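Local coordinates for protein TetR-family transcriptional regulator (Streptomyces coelicolor, PDB 2G7L) that probably binds DNA as a dimeric TetR-family regulator and may control transcription in response to a small ligand, at residues R90-A95 against L132-R137. Numbering follows the deposited sequence. Where two conformers were deposited one is given.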
ATOM      1  N   ARG A  90      14.997  -4.240  18.581  1.00 61.56           N
ATOM      2  CA  ARG A  90      13.716  -4.682  18.028  1.00 59.58           C
ATOM      3  C   ARG A  90      12.592  -3.855  18.594  1.00 59.25           C
ATOM      4  O   ARG A  90      11.686  -3.438  17.877  1.00 57.56           O
ATOM      5  CB  ARG A  90      13.496  -6.194  18.287  1.00 59.84           C
ATOM      6  CG  ARG A  90      12.232  -6.714  17.681  1.00 55.14           C
ATOM      7  CD  ARG A  90      12.217  -8.200  17.588  1.00 55.49           C
ATOM      8  NE  ARG A  90      10.913  -8.672  17.154  1.00 54.15           N
ATOM      9  CZ  ARG A  90      10.742  -9.675  16.289  1.00 54.90           C
ATOM     10  NH1 ARG A  90      11.811 -10.302  15.788  1.00 53.40           N
ATOM     11  NH2 ARG A  90       9.502 -10.073  15.942  1.00 51.66           N
ATOM     12  N   GLU A  91      12.653  -3.622  19.893  1.00 59.00           N
ATOM     13  CA  GLU A  91      11.659  -2.776  20.557  1.00 59.84           C
ATOM     14  C   GLU A  91      11.716  -1.279  20.117  1.00 58.58           C
ATOM     15  O   GLU A  91      10.667  -0.596  19.993  1.00 57.93           O
ATOM     16  CB  GLU A  91      11.867  -2.883  22.067  1.00 60.54           C
ATOM     17  CG  GLU A  91      11.077  -1.864  22.906  1.00 62.64           C
ATOM     18  CD  GLU A  91      11.719  -1.631  24.290  1.00 65.58           C
ATOM     19  OE1 GLU A  91      12.982  -1.583  24.372  1.00 70.14           O
ATOM     20  OE2 GLU A  91      10.946  -1.495  25.290  1.00 70.37           O
ATOM     21  N   GLN A  92      12.933  -0.772  19.926  1.00 57.62           N
ATOM     22  CA  GLN A  92      13.142   0.599  19.478  1.00 58.38           C
ATOM     23  C   GLN A  92      12.764   0.747  18.001  1.00 56.05           C
ATOM     24  O   GLN A  92      12.155   1.724  17.643  1.00 57.02           O
ATOM     25  CB  GLN A  92      14.609   0.971  19.616  1.00 59.19           C
ATOM     26  CG  GLN A  92      15.115   1.333  21.048  1.00 63.18           C
ATOM     27  CD  GLN A  92      16.629   1.485  21.058  1.00 62.59           C
ATOM     28  OE1 GLN A  92      17.162   2.608  21.019  1.00 69.39           O
ATOM     29  NE2 GLN A  92      17.332   0.355  21.059  1.00 65.82           N
ATOM     30  N   LEU A  93      13.145  -0.214  17.153  1.00 54.64           N
ATOM     31  CA  LEU A  93      12.557  -0.357  15.778  1.00 53.27           C
ATOM     32  C   LEU A  93      11.034  -0.256  15.794  1.00 52.63           C
ATOM     33  O   LEU A  93      10.424   0.538  15.088  1.00 52.81           O
ATOM     34  CB  LEU A  93      12.969  -1.688  15.124  1.00 51.73           C
ATOM     35  CG  LEU A  93      13.462  -1.728  13.663  1.00 50.73           C
ATOM     36  CD1 LEU A  93      13.082  -3.016  13.084  1.00 46.65           C
ATOM     37  CD2 LEU A  93      13.043  -0.590  12.739  1.00 43.52           C
ATOM     38  N   ARG A  94      10.399  -1.064  16.620  1.00 50.97           N
ATOM     39  CA  ARG A  94       8.965  -1.001  16.662  1.00 50.90           C
ATOM     40  C   ARG A  94       8.479   0.423  17.019  1.00 52.06           C
ATOM     41  O   ARG A  94       7.464   0.917  16.451  1.00 51.11           O
ATOM     42  CB  ARG A  94       8.409  -2.023  17.660  1.00 49.79           C
ATOM     43  CG  ARG A  94       6.876  -2.167  17.548  1.00 49.43           C
ATOM     44  CD  ARG A  94       6.207  -2.901  18.735  1.00 51.55           C
ATOM     45  NE  ARG A  94       6.565  -4.340  18.830  1.00 52.69           N
ATOM     46  CZ  ARG A  94       5.892  -5.360  18.289  1.00 54.11           C
ATOM     47  NH1 ARG A  94       4.820  -5.152  17.524  1.00 53.17           N
ATOM     48  NH2 ARG A  94       6.308  -6.607  18.492  1.00 53.52           N
ATOM     49  N   ALA A  95       9.146   1.064  17.999  1.00 52.03           N
ATOM     50  CA  ALA A  95       8.775   2.469  18.349  1.00 52.83           C
ATOM     51  C   ALA A  95       8.937   3.463  17.183  1.00 51.65           C
ATOM     52  O   ALA A  95       8.017   4.240  16.895  1.00 53.09           O
ATOM     53  CB  ALA A  95       9.506   2.965  19.634  1.00 53.51           C
ATOM     54  N   LEU A 132      17.379   1.511   9.425  1.00 45.92           N
ATOM     55  CA  LEU A 132      18.403   0.622   8.942  1.00 47.24           C
ATOM     56  C   LEU A 132      19.411   0.230  10.065  1.00 49.60           C
ATOM     57  O   LEU A 132      19.825  -0.952  10.191  1.00 48.29           O
ATOM     58  CB  LEU A 132      19.167   1.313   7.833  1.00 47.28           C
ATOM     59  CG  LEU A 132      18.752   1.290   6.383  1.00 46.62           C
ATOM     60  CD1 LEU A 132      19.601   2.293   5.555  1.00 47.92           C
ATOM     61  CD2 LEU A 132      18.968  -0.061   5.818  1.00 43.70           C
ATOM     62  N   GLU A 133      19.783   1.238  10.859  1.00 49.15           N
ATOM     63  CA  GLU A 133      20.711   1.089  11.985  1.00 52.40           C
ATOM     64  C   GLU A 133      20.204   0.043  12.971  1.00 50.33           C
ATOM     65  O   GLU A 133      20.927  -0.850  13.384  1.00 51.26           O
ATOM     66  CB  GLU A 133      20.759   2.445  12.721  1.00 50.57           C
ATOM     67  CG  GLU A 133      21.988   2.705  13.573  1.00 56.91           C
ATOM     68  CD  GLU A 133      21.777   3.916  14.509  1.00 58.73           C
ATOM     69  OE1 GLU A 133      22.136   3.775  15.704  1.00 70.53           O
ATOM     70  OE2 GLU A 133      21.202   4.973  14.090  1.00 60.58           O
ATOM     71  N   LEU A 134      18.970   0.242  13.403  1.00 50.55           N
ATOM     72  CA  LEU A 134      18.298  -0.651  14.337  1.00 50.09           C
ATOM     73  C   LEU A 134      18.128  -2.059  13.740  1.00 50.20           C
ATOM     74  O   LEU A 134      18.502  -3.075  14.339  1.00 50.17           O
ATOM     75  CB  LEU A 134      16.944  -0.058  14.699  1.00 48.56           C
ATOM     76  CG  LEU A 134      16.979   1.175  15.593  1.00 48.91           C
ATOM     77  CD1 LEU A 134      15.589   1.685  15.909  1.00 47.30           C
ATOM     78  CD2 LEU A 134      17.664   0.878  16.961  1.00 49.06           C
ATOM     79  N   LEU A 135      17.559  -2.133  12.546  1.00 49.89           N
ATOM     80  CA  LEU A 135      17.341  -3.449  11.969  1.00 48.52           C
ATOM     81  C   LEU A 135      18.632  -4.229  11.842  1.00 48.23           C
ATOM     82  O   LEU A 135      18.666  -5.451  11.975  1.00 48.39           O
ATOM     83  CB  LEU A 135      16.598  -3.358  10.600  1.00 48.21           C
ATOM     84  CG  LEU A 135      16.128  -4.718  10.032  1.00 48.37           C
ATOM     85  CD1 LEU A 135      15.219  -5.571  11.033  1.00 47.94           C
ATOM     86  CD2 LEU A 135      15.495  -4.558   8.657  1.00 45.53           C
ATOM     87  N   ALA A 136      19.702  -3.530  11.513  1.00 49.72           N
ATOM     88  CA  ALA A 136      21.028  -4.153  11.286  1.00 50.39           C
ATOM     89  C   ALA A 136      21.599  -4.907  12.564  1.00 51.14           C
ATOM     90  O   ALA A 136      22.375  -5.862  12.418  1.00 51.18           O
ATOM     91  CB  ALA A 136      22.036  -3.073  10.802  1.00 50.94           C
ATOM     92  N   ARG A 137      21.159  -4.470  13.745  0.50 50.70           N
ATOM     93  CA  ARG A 137      21.616  -4.994  15.047  0.50 50.98           C
ATOM     94  C   ARG A 137      21.140  -6.431  15.217  0.50 51.35           C
ATOM     95  O   ARG A 137      21.711  -7.197  16.004  0.50 50.06           O
ATOM     96  CB  ARG A 137      21.122  -4.074  16.195  0.50 50.44           C
ATOM     97  CG  ARG A 137      21.736  -2.631  16.098  0.50 50.83           C
ATOM     98  CD  ARG A 137      21.474  -1.608  17.238  0.50 50.77           C
ATOM     99  NE  ARG A 137      22.313  -0.393  17.044  0.50 48.00           N
ATOM    100  CZ  ARG A 137      22.069   0.826  17.540  0.50 46.67           C
ATOM    101  NH1 ARG A 137      22.894   1.822  17.274  0.50 46.09           N
ATOM    102  NH2 ARG A 137      20.995   1.084  18.277  0.50 46.49           N
TER
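Leu93 and Leu134 meet where two roughly antiparallel helices of the all-helical TetR-type C-terminal domain, 89-106 and 122-136, pack against each other. The axes of segments 90-95 and 132-136 come within 8.9 Å at 151°, and no hydrogen bond crosses between the segments: the contact is made by apolar surfaces. Leucine suits both buried places, because its branched apolar side chain fills the space between the helices without needing a polar partner. The two side chains run antiparallel alongside each other, with CG of Leu93 4.0 Å from CB of Leu134. Leu93 also reaches Leu135, CD1 to CD1 at 3.9 Å. Leu135 continues onto Val145 and Val149 while Leu93 rests on Phe214, so these two leucines link their helices to helices 142-161 and 206-223.

At the partly exposed edge, Gln92 lays its aliphatic CB against Leu134 CD1 at 3.9 Å, roughly perpendicular to that side chain. Glutamine suits this border: its extended chain carries the amide along the flank of Leu134, Gln92 NE2 4.1 Å from Leu134 CD2, while OE1 makes a weak hydrogen bond to Arg130.

With CG of Leu134 anti to its carbonyl carbon (chi1 -71°), CD1 presses on the opposing backbone, 3.3 Å from Leu93 N.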